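Local atomic coordinates of putative glycosidase ph117-related (Bacteroides thetaiotaomicron, PDB entry 5A7V), a protein that probably cleaves mannosidic bonds as a GH130-family glycosidase or phosphorylase, and binds mannose in its pocket. Residues Lys282-Asn292 with Asn304-Ala315; Tyr228-Ala236 with Ser254-Arg262. All blocks are in the same frame, centred on the assembly; numbering follows the deposited sequence. Where two conformers were deposited one is given.

Contact 1. Residues Lys282-Asn292 with Asn304-Ala315; sequences KGIVLLYNGKN and NVYAAGQALFDA. With MAN (alpha-D-mannopyranose), chain E.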
loop_
_atom_site.group_PDB
_atom_site.type_symbol
_atom_site.label_atom_id
_atom_site.label_comp_id
_atom_site.label_asym_id
_atom_site.label_seq_id
_atom_site.Cartn_x
_atom_site.Cartn_y
_atom_site.Cartn_z
ATOM N N LYS A 282 -7.357 3.660 20.735
ATOM C CA LYS A 282 -7.912 4.979 20.464
ATOM C C LYS A 282 -8.852 5.003 19.264
ATOM O O LYS A 282 -9.456 6.036 18.966
ATOM C CB LYS A 282 -6.787 6.018 20.256
ATOM C CG LYS A 282 -5.865 6.177 21.436
ATOM C CD LYS A 282 -6.575 6.595 22.701
ATOM C CE LYS A 282 -5.606 6.756 23.849
ATOM N NZ LYS A 282 -6.319 6.991 25.139
ATOM N N GLY A 283 -8.959 3.886 18.553
ATOM C CA GLY A 283 -9.692 3.876 17.297
ATOM C C GLY A 283 -8.963 3.092 16.230
ATOM O O GLY A 283 -7.882 2.494 16.469
ATOM N N ILE A 284 -9.545 3.057 15.051
ATOM C CA ILE A 284 -8.958 2.374 13.933
ATOM C C ILE A 284 -8.107 3.380 13.143
ATOM O O ILE A 284 -8.602 4.473 12.775
ATOM C CB ILE A 284 -10.049 1.783 13.012
ATOM C CG1 ILE A 284 -10.746 0.655 13.768
ATOM C CG2 ILE A 284 -9.469 1.326 11.694
ATOM C CD1 ILE A 284 -12.091 0.277 13.163
ATOM N N VAL A 285 -6.845 3.022 12.915
ATOM C CA VAL A 285 -5.929 3.901 12.159
ATOM C C VAL A 285 -5.790 3.378 10.729
ATOM O O VAL A 285 -5.405 2.211 10.516
ATOM C CB VAL A 285 -4.568 4.011 12.824
ATOM C CG1 VAL A 285 -3.673 4.918 12.005
ATOM C CG2 VAL A 285 -4.719 4.563 14.235
ATOM N N LEU A 286 -6.072 4.261 9.774
ATOM C CA LEU A 286 -5.821 4.028 8.371
ATOM C C LEU A 286 -4.620 4.888 7.988
ATOM O O LEU A 286 -4.691 6.155 8.009
ATOM C CB LEU A 286 -7.014 4.446 7.509
ATOM C CG LEU A 286 -6.825 4.320 6.001
ATOM C CD1 LEU A 286 -6.595 2.880 5.529
ATOM C CD2 LEU A 286 -7.938 4.946 5.226
ATOM N N LEU A 287 -3.504 4.243 7.645
ATOM C CA LEU A 287 -2.312 4.961 7.121
ATOM C C LEU A 287 -2.499 5.004 5.605
ATOM O O LEU A 287 -2.860 4.009 4.964
ATOM C CB LEU A 287 -1.030 4.259 7.570
ATOM C CG LEU A 287 -0.837 4.097 9.084
ATOM C CD1 LEU A 287 -1.383 2.783 9.643
ATOM C CD2 LEU A 287 0.637 4.187 9.457
ATOM N N TYR A 288 -2.308 6.203 5.010
ATOM C CA TYR A 288 -2.699 6.411 3.615
ATOM C C TYR A 288 -1.696 7.343 2.902
ATOM O O TYR A 288 -0.807 7.901 3.553
ATOM C CB TYR A 288 -4.142 6.922 3.477
ATOM C CG TYR A 288 -4.400 8.324 3.996
ATOM C CD1 TYR A 288 -4.652 8.581 5.309
ATOM C CD2 TYR A 288 -4.379 9.397 3.097
ATOM C CE1 TYR A 288 -4.858 9.884 5.766
ATOM C CE2 TYR A 288 -4.576 10.694 3.542
ATOM C CZ TYR A 288 -4.834 10.946 4.873
ATOM O OH TYR A 288 -5.044 12.216 5.361
ATOM N N ASN A 289 -1.899 7.443 1.603
ATOM C CA ASN A 289 -1.045 8.228 0.710
ATOM C C ASN A 289 -1.794 9.430 0.183
ATOM O O ASN A 289 -2.836 9.294 -0.429
ATOM C CB ASN A 289 -0.614 7.295 -0.435
ATOM C CG ASN A 289 0.246 6.160 0.077
ATOM O OD1 ASN A 289 1.355 6.371 0.510
ATOM N ND2 ASN A 289 -0.295 4.917 0.052
ATOM N N GLY A 290 -1.237 10.611 0.454
ATOM C CA GLY A 290 -1.816 11.834 -0.106
ATOM C C GLY A 290 -1.068 12.289 -1.336
ATOM O O GLY A 290 0.159 12.251 -1.336
ATOM N N LYS A 291 -1.772 12.776 -2.339
ATOM C CA LYS A 291 -1.117 13.429 -3.489
ATOM C C LYS A 291 -1.422 14.937 -3.390
ATOM O O LYS A 291 -2.571 15.361 -3.235
ATOM C CB LYS A 291 -1.614 12.885 -4.834
ATOM C CG LYS A 291 -0.947 13.554 -6.011
ATOM C CD LYS A 291 -1.397 12.972 -7.358
ATOM C CE LYS A 291 -0.700 13.699 -8.508
ATOM N NZ LYS A 291 -1.045 13.092 -9.807
ATOM N N ASN A 292 -0.352 15.734 -3.467
ATOM C CA ASN A 292 -0.456 17.194 -3.326
ATOM C C ASN A 292 -0.860 17.863 -4.649
ATOM O O ASN A 292 -0.145 17.790 -5.654
ATOM C CB ASN A 292 0.875 17.732 -2.827
ATOM C CG ASN A 292 0.783 19.178 -2.346
ATOM O OD1 ASN A 292 -0.207 19.583 -1.744
ATOM N ND2 ASN A 292 1.871 19.947 -2.572
ATOM N N ASN A 304 2.398 17.743 -6.722
ATOM C CA ASN A 304 2.196 16.359 -7.238
ATOM C C ASN A 304 2.957 15.305 -6.462
ATOM O O ASN A 304 2.912 14.136 -6.852
ATOM C CB ASN A 304 2.498 16.316 -8.754
ATOM C CG ASN A 304 1.471 17.116 -9.531
ATOM O OD1 ASN A 304 0.278 16.847 -9.422
ATOM N ND2 ASN A 304 1.902 18.141 -10.241
ATOM N N VAL A 305 3.608 15.661 -5.364
ATOM C CA VAL A 305 4.278 14.635 -4.543
ATOM C C VAL A 305 3.242 13.752 -3.843
ATOM O O VAL A 305 2.175 14.212 -3.463
ATOM C CB VAL A 305 5.249 15.285 -3.529
ATOM C CG1 VAL A 305 4.526 15.930 -2.367
ATOM C CG2 VAL A 305 6.332 14.339 -3.049
ATOM N N TYR A 306 3.631 12.485 -3.624
ATOM C CA TYR A 306 2.881 11.587 -2.703
ATOM C C TYR A 306 3.610 11.529 -1.365
ATOM O O TYR A 306 4.780 11.128 -1.295
ATOM C CB TYR A 306 2.724 10.179 -3.248
ATOM C CG TYR A 306 1.757 9.983 -4.356
ATOM C CD1 TYR A 306 1.953 10.508 -5.645
ATOM C CD2 TYR A 306 0.609 9.195 -4.162
ATOM C CE1 TYR A 306 1.064 10.258 -6.673
ATOM C CE2 TYR A 306 -0.270 8.940 -5.182
ATOM C CZ TYR A 306 -0.033 9.432 -6.449
ATOM O OH TYR A 306 -0.890 9.157 -7.497
ATOM N N ALA A 307 2.916 11.986 -0.324
ATOM C CA ALA A 307 3.406 11.944 1.042
ATOM C C ALA A 307 2.325 11.314 1.956
ATOM O O ALA A 307 1.137 11.429 1.656
ATOM C CB ALA A 307 3.796 13.345 1.524
ATOM N N ALA A 308 2.752 10.667 3.047
ATOM C CA ALA A 308 1.851 9.759 3.787
ATOM C C ALA A 308 1.176 10.459 4.957
ATOM O O ALA A 308 1.812 11.210 5.709
ATOM C CB ALA A 308 2.616 8.542 4.254
ATOM N N GLY A 309 -0.101 10.127 5.133
ATOM C CA GLY A 309 -0.932 10.591 6.239
ATOM C C GLY A 309 -1.506 9.471 7.102
ATOM O O GLY A 309 -1.264 8.276 6.818
ATOM N N GLN A 310 -2.248 9.875 8.131
ATOM C CA GLN A 310 -2.983 8.884 8.950
ATOM C C GLN A 310 -4.326 9.480 9.294
ATOM O O GLN A 310 -4.437 10.674 9.605
ATOM C CB GLN A 310 -2.240 8.503 10.229
ATOM C CG GLN A 310 -0.854 7.952 9.965
ATOM C CD GLN A 310 -0.098 7.560 11.229
ATOM O OE1 GLN A 310 -0.647 6.942 12.159
ATOM N NE2 GLN A 310 1.183 7.885 11.288
ATOM N N ALA A 311 -5.339 8.625 9.277
ATOM C CA ALA A 311 -6.704 8.973 9.674
ATOM C C ALA A 311 -7.162 8.029 10.787
ATOM O O ALA A 311 -6.801 6.850 10.808
ATOM C CB ALA A 311 -7.667 8.884 8.499
ATOM N N LEU A 312 -7.948 8.580 11.694
ATOM C CA LEU A 312 -8.517 7.832 12.842
ATOM C C LEU A 312 -10.026 7.727 12.646
ATOM O O LEU A 312 -10.716 8.729 12.395
ATOM C CB LEU A 312 -8.243 8.589 14.144
ATOM C CG LEU A 312 -8.577 7.875 15.442
ATOM C CD1 LEU A 312 -7.660 6.654 15.681
ATOM C CD2 LEU A 312 -8.493 8.834 16.618
ATOM N N PHE A 313 -10.546 6.488 12.776
ATOM C CA PHE A 313 -11.961 6.149 12.725
ATOM C C PHE A 313 -12.398 5.554 14.069
ATOM O O PHE A 313 -11.604 5.012 14.843
ATOM C CB PHE A 313 -12.193 5.107 11.606
ATOM C CG PHE A 313 -12.015 5.671 10.214
ATOM C CD1 PHE A 313 -10.763 5.638 9.584
ATOM C CD2 PHE A 313 -13.088 6.191 9.538
ATOM C CE1 PHE A 313 -10.611 6.153 8.299
ATOM C CE2 PHE A 313 -12.948 6.715 8.259
ATOM C CZ PHE A 313 -11.698 6.686 7.628
ATOM N N ASP A 314 -13.705 5.661 14.322
ATOM C CA ASP A 314 -14.285 5.121 15.556
ATOM C C ASP A 314 -14.154 3.587 15.619
ATOM O O ASP A 314 -14.540 2.885 14.687
ATOM C CB ASP A 314 -15.739 5.601 15.638
ATOM C CG ASP A 314 -16.429 5.251 16.928
ATOM O OD1 ASP A 314 -16.794 4.081 17.111
ATOM O OD2 ASP A 314 -16.644 6.157 17.751
ATOM N N ALA A 315 -13.627 3.095 16.742
ATOM C CA ALA A 315 -13.464 1.648 16.958
ATOM C C ALA A 315 -14.777 0.863 16.929
ATOM O O ALA A 315 -14.771 -0.321 16.564
ATOM C CB ALA A 315 -12.798 1.413 18.311
HETATM C C1 MAN E . -1.310 5.629 -8.121
HETATM C C2 MAN E . -0.876 4.534 -7.122
HETATM C C3 MAN E . 0.426 3.779 -7.452
HETATM C C4 MAN E . 1.521 4.743 -7.943
HETATM C C5 MAN E . 1.046 6.206 -8.010
HETATM C C6 MAN E . 2.093 7.139 -8.660
HETATM O O1 MAN E . -2.203 6.689 -7.477
HETATM O O2 MAN E . -1.969 3.606 -7.077
HETATM O O3 MAN E . 0.251 2.805 -8.463
HETATM O O4 MAN E . 2.620 4.563 -7.073
HETATM O O5 MAN E . -0.181 6.214 -8.807
HETATM O O6 MAN E . 2.309 6.741 -10.020
HETATM O O HOH W 1 -12.583 5.020 18.898
HETATM O O HOH W 2 -3.203 12.729 7.384
HETATM O O HOH W 3 -0.546 10.179 -9.994
HETATM O O HOH W 4 -1.535 15.835 -11.359
#
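Lys291 lies over one face of the Tyr306 ring, with CB above its centre and 4.0 Å from the centroid, while Asn289 CB and mannose O1 sit at the edge. The Tyr288 ring is covered on one face by Gly309, whose CA stands 4.2 Å from the ring centroid; Ala311 N lies at its edge. Chi1 of 68° sets CG of Tyr288 between the backbone N and carbonyl carbon, which turns the ring over the partner strand, and Gly309, with no side chain, lets it settle directly on CA. Leu286 CB meets the edge of Phe313 at CE1. Strands 283-291 and 306-314 form an antiparallel pair, with two-way bonds at Ile284-Phe313, Leu286-Ala311, Tyr288-Gly309 and Gly290-Ala307. Leu287 and Gln310 run side by side, and Gln310 NE2 goes on to Phe39 O. The extended Lys291 carries NZ past the tyrosine to a water, 3.0 Å from NZ, which also lies 2.7 Å from Tyr306 OH. That hydroxyl is 2.8 Å from mannose O1. The lysine charge beside this water would probably polarise the polar network round the sugar, while the Gly290-Ala307 bonds and that from Asn292 N to Val305 O fix the strand on both sides of Tyr306.

Contact 2. Residues Tyr228-Ala236 with Ser254-Arg262; sequences YWGEEHVFA and SLRKLFSPR. With MAN (alpha-D-mannopyranose), chain E.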
loop_
_atom_site.group_PDB
_atom_site.type_symbol
_atom_site.label_atom_id
_atom_site.label_comp_id
_atom_site.label_asym_id
_atom_site.label_seq_id
_atom_site.Cartn_x
_atom_site.Cartn_y
_atom_site.Cartn_z
ATOM N N TYR A 228 -11.071 -0.659 4.137
ATOM C CA TYR A 228 -11.029 0.713 3.535
ATOM C C TYR A 228 -10.407 0.552 2.165
ATOM O O TYR A 228 -9.446 -0.195 2.006
ATOM C CB TYR A 228 -10.176 1.664 4.408
ATOM C CG TYR A 228 -10.667 1.816 5.839
ATOM C CD1 TYR A 228 -11.586 2.776 6.185
ATOM C CD2 TYR A 228 -10.209 0.994 6.841
ATOM C CE1 TYR A 228 -12.076 2.896 7.469
ATOM C CE2 TYR A 228 -10.668 1.118 8.140
ATOM C CZ TYR A 228 -11.599 2.082 8.460
ATOM O OH TYR A 228 -12.066 2.151 9.752
ATOM N N TRP A 229 -10.905 1.299 1.175
ATOM C CA TRP A 229 -10.321 1.196 -0.134
ATOM C C TRP A 229 -10.494 2.491 -0.913
ATOM O O TRP A 229 -11.389 3.275 -0.610
ATOM C CB TRP A 229 -10.929 -0.038 -0.879
ATOM C CG TRP A 229 -12.372 0.121 -1.168
ATOM C CD1 TRP A 229 -13.416 -0.203 -0.335
ATOM C CD2 TRP A 229 -12.953 0.628 -2.365
ATOM N NE1 TRP A 229 -14.611 0.102 -0.923
ATOM C CE2 TRP A 229 -14.371 0.648 -2.164
ATOM C CE3 TRP A 229 -12.427 1.174 -3.549
ATOM C CZ2 TRP A 229 -15.255 1.095 -3.136
ATOM C CZ3 TRP A 229 -13.320 1.643 -4.503
ATOM C CH2 TRP A 229 -14.724 1.620 -4.280
ATOM N N GLY A 230 -9.673 2.667 -1.936
ATOM C CA GLY A 230 -9.823 3.756 -2.884
ATOM C C GLY A 230 -8.593 4.600 -3.074
ATOM O O GLY A 230 -7.688 4.587 -2.259
ATOM N N GLU A 231 -8.637 5.298 -4.193
ATOM C CA GLU A 231 -7.569 6.226 -4.622
ATOM C C GLU A 231 -7.976 7.719 -4.503
ATOM O O GLU A 231 -7.262 8.536 -3.880
ATOM C CB GLU A 231 -7.157 5.870 -6.055
ATOM C CG GLU A 231 -6.098 6.745 -6.682
ATOM C CD GLU A 231 -5.876 6.510 -8.156
ATOM O OE1 GLU A 231 -6.730 5.950 -8.875
ATOM O OE2 GLU A 231 -4.787 6.909 -8.634
ATOM N N GLU A 232 -9.076 8.080 -5.160
ATOM C CA GLU A 232 -9.524 9.482 -5.198
ATOM C C GLU A 232 -10.278 9.940 -3.936
ATOM O O GLU A 232 -10.425 11.125 -3.685
ATOM C CB GLU A 232 -10.420 9.721 -6.414
ATOM C CG GLU A 232 -9.731 9.497 -7.753
ATOM C CD GLU A 232 -10.656 9.537 -8.978
ATOM O OE1 GLU A 232 -11.828 9.891 -8.860
ATOM O OE2 GLU A 232 -10.194 9.210 -10.067
ATOM N N HIS A 233 -10.845 8.982 -3.216
ATOM C CA HIS A 233 -11.546 9.165 -1.928
ATOM C C HIS A 233 -11.333 7.879 -1.136
ATOM O O HIS A 233 -10.984 6.833 -1.752
ATOM C CB HIS A 233 -13.060 9.361 -2.099
ATOM C CG HIS A 233 -13.412 10.434 -3.054
ATOM N ND1 HIS A 233 -13.568 11.757 -2.686
ATOM C CD2 HIS A 233 -13.592 10.371 -4.393
ATOM C CE1 HIS A 233 -13.820 12.465 -3.779
ATOM N NE2 HIS A 233 -13.827 11.646 -4.822
ATOM N N VAL A 234 -11.520 7.969 0.175
ATOM C CA VAL A 234 -11.570 6.750 1.002
ATOM C C VAL A 234 -13.014 6.256 1.094
ATOM O O VAL A 234 -13.898 6.978 1.562
ATOM C CB VAL A 234 -10.967 6.969 2.410
ATOM C CG1 VAL A 234 -11.108 5.732 3.268
ATOM C CG2 VAL A 234 -9.514 7.423 2.269
ATOM N N PHE A 235 -13.201 5.030 0.609
ATOM C CA PHE A 235 -14.457 4.302 0.599
ATOM C C PHE A 235 -14.307 3.094 1.565
ATOM O O PHE A 235 -13.223 2.881 2.132
ATOM C CB PHE A 235 -14.771 3.770 -0.790
ATOM C CG PHE A 235 -14.866 4.831 -1.866
ATOM C CD1 PHE A 235 -15.927 5.714 -1.893
ATOM C CD2 PHE A 235 -13.890 4.936 -2.861
ATOM C CE1 PHE A 235 -16.023 6.655 -2.898
ATOM C CE2 PHE A 235 -13.982 5.900 -3.854
ATOM C CZ PHE A 235 -15.063 6.749 -3.865
ATOM N N ALA A 236 -15.393 2.315 1.757
ATOM C CA ALA A 236 -15.307 1.108 2.609
ATOM C C ALA A 236 -16.156 -0.005 2.044
ATOM O O ALA A 236 -16.962 0.191 1.126
ATOM C CB ALA A 236 -15.664 1.424 4.039
ATOM N N SER A 254 -24.857 5.360 -4.949
ATOM C CA SER A 254 -23.489 5.791 -5.259
ATOM C C SER A 254 -22.543 5.398 -4.125
ATOM O O SER A 254 -22.970 5.197 -2.987
ATOM C CB SER A 254 -23.387 7.305 -5.504
ATOM O OG SER A 254 -23.797 8.060 -4.372
ATOM N N LEU A 255 -21.238 5.337 -4.423
ATOM C CA LEU A 255 -20.242 4.953 -3.389
ATOM C C LEU A 255 -20.199 6.030 -2.290
ATOM O O LEU A 255 -20.085 7.240 -2.586
ATOM C CB LEU A 255 -18.878 4.765 -4.002
ATOM C CG LEU A 255 -18.783 3.633 -5.033
ATOM C CD1 LEU A 255 -17.485 3.786 -5.831
ATOM C CD2 LEU A 255 -18.840 2.269 -4.358
ATOM N N ARG A 256 -20.233 5.611 -1.028
ATOM C CA ARG A 256 -20.236 6.538 0.112
ATOM C C ARG A 256 -18.799 6.913 0.471
ATOM O O ARG A 256 -17.971 6.080 0.819
ATOM C CB ARG A 256 -20.945 5.931 1.334
ATOM C CG ARG A 256 -20.934 6.822 2.584
ATOM C CD ARG A 256 -21.772 6.189 3.673
ATOM N NE ARG A 256 -21.603 6.798 4.960
ATOM C CZ ARG A 256 -22.573 6.895 5.869
ATOM N NH1 ARG A 256 -23.801 6.401 5.637
ATOM N NH2 ARG A 256 -22.316 7.499 7.046
ATOM N N LYS A 257 -18.509 8.209 0.380
ATOM C CA LYS A 257 -17.162 8.738 0.685
ATOM C C LYS A 257 -17.006 8.877 2.181
ATOM O O LYS A 257 -17.753 9.665 2.819
ATOM C CB LYS A 257 -16.938 10.090 -0.008
ATOM C CG LYS A 257 -16.982 10.031 -1.509
ATOM C CD LYS A 257 -17.175 11.440 -2.111
ATOM C CE LYS A 257 -17.304 11.382 -3.597
ATOM N NZ LYS A 257 -17.590 12.742 -4.171
ATOM N N LEU A 258 -16.054 8.167 2.792
ATOM C CA LEU A 258 -15.772 8.319 4.209
ATOM C C LEU A 258 -15.013 9.611 4.522
ATOM O O LEU A 258 -15.304 10.251 5.531
ATOM C CB LEU A 258 -14.959 7.107 4.743
ATOM C CG LEU A 258 -15.704 5.824 5.071
ATOM C CD1 LEU A 258 -16.764 5.391 4.130
ATOM C CD2 LEU A 258 -14.748 4.728 5.480
ATOM N N PHE A 259 -14.030 9.919 3.670
ATOM C CA PHE A 259 -13.414 11.268 3.607
ATOM C C PHE A 259 -12.739 11.402 2.266
ATOM O O PHE A 259 -12.619 10.439 1.501
ATOM C CB PHE A 259 -12.478 11.563 4.799
ATOM C CG PHE A 259 -11.149 10.840 4.821
ATOM C CD1 PHE A 259 -10.981 9.621 5.469
ATOM C CD2 PHE A 259 -10.003 11.457 4.269
ATOM C CE1 PHE A 259 -9.743 9.006 5.559
ATOM C CE2 PHE A 259 -8.775 10.867 4.350
ATOM C CZ PHE A 259 -8.628 9.606 4.975
ATOM N N SER A 260 -12.332 12.648 1.981
ATOM C CA SER A 260 -11.881 13.016 0.664
ATOM C C SER A 260 -10.660 13.946 0.747
ATOM O O SER A 260 -10.337 14.475 1.822
ATOM C CB SER A 260 -13.020 13.788 -0.024
ATOM O OG SER A 260 -14.138 12.918 -0.249
ATOM N N PRO A 261 -10.004 14.149 -0.393
ATOM C CA PRO A 261 -8.980 15.212 -0.443
ATOM C C PRO A 261 -9.547 16.557 -0.013
ATOM O O PRO A 261 -10.748 16.804 -0.116
ATOM C CB PRO A 261 -8.533 15.227 -1.903
ATOM C CG PRO A 261 -8.903 13.869 -2.429
ATOM C CD PRO A 261 -10.165 13.493 -1.705
ATOM N N ARG A 262 -8.656 17.411 0.468
ATOM C CA ARG A 262 -9.039 18.711 1.017
ATOM C C ARG A 262 -8.107 19.806 0.525
ATOM O O ARG A 262 -6.919 19.583 0.276
ATOM C CB ARG A 262 -9.045 18.690 2.536
ATOM C CG ARG A 262 -7.731 18.278 3.100
ATOM C CD ARG A 262 -7.666 18.144 4.607
ATOM N NE ARG A 262 -6.452 17.447 4.930
ATOM C CZ ARG A 262 -5.863 17.384 6.100
ATOM N NH1 ARG A 262 -6.409 17.960 7.166
ATOM N NH2 ARG A 262 -4.692 16.765 6.173
HETATM C C1 MAN E . -1.310 5.629 -8.121
HETATM C C2 MAN E . -0.876 4.534 -7.122
HETATM C C3 MAN E . 0.426 3.779 -7.452
HETATM C C4 MAN E . 1.521 4.743 -7.943
HETATM C C5 MAN E . 1.046 6.206 -8.010
HETATM C C6 MAN E . 2.093 7.139 -8.660
HETATM O O1 MAN E . -2.203 6.689 -7.477
HETATM O O2 MAN E . -1.969 3.606 -7.077
HETATM O O3 MAN E . 0.251 2.805 -8.463
HETATM O O4 MAN E . 2.620 4.563 -7.073
HETATM O O5 MAN E . -0.181 6.214 -8.807
HETATM O O6 MAN E . 2.309 6.741 -10.020
HETATM O O HOH W 5 -17.853 3.340 0.621
#
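Val234 and Phe259 join the two segments both through the backbone and through their side chains. Among the backbone bonds, Val234 N gives its hydrogen to Phe259 O at 3.0 Å, and Leu258 N gives one to Val234 O at 2.8 Å, so Val234 uses both its N-H and its C=O to grip the loop. A water accepts from Ala236 N and lies 2.7 Å from Arg256 O, to which it may donate. The side-chain bond joins His233 ND1 to Ser260 OG, 2.8 Å apart, with the hydroxyl at the imidazole edge; either may be the donor. Of the CH-pi contacts, Lys257 CE lies over the centre of the His233 ring, 3.7 Å from its centroid, the long methylene chain serving as an apolar lid. Val234 CG2 presses on a face of Phe259, nearest CZ at 3.6 Å. In the apolar group, the Phe235 ring has His233 CB on one face and Leu255 CD1 on the opposite one, and Leu258 CD2 reaches Ala236 CB and the edge of Tyr228. On the turn between strands 225-229 and 235-239, Glu231 OE2 approaches mannose O1 at 2.8 Å. The lysine ammonium close to His233 would probably disfavour a protonated imidazole, while the bonds at Val234, on the returning limb, probably help to steady the segment bearing Glu231.

Overall arrangement
Contact 1 is a buried strand pair in the same mixed sheet that contact 2 reaches through strands 225-229 and 235-239; contact 2 is only partly buried, with Arg256, Lys257 and Glu232 exposed. Their centres are 12 Å apart and they meet directly: Phe259 packs on Ala311 and Phe313, and Tyr228 on Ile284 and Phe313. The chemistry follows the place. Regular backbone bonding and apolar or small residues dominate the strand pair, whereas an irregular loop is held by few backbone bonds, a histidine-serine bond and CH-pi packing. Each contact supplies one residue to the mannose, Tyr306 from 304-315 and Glu231 from 228-236, and Glu272 of strand 270-280 binds the same sugar.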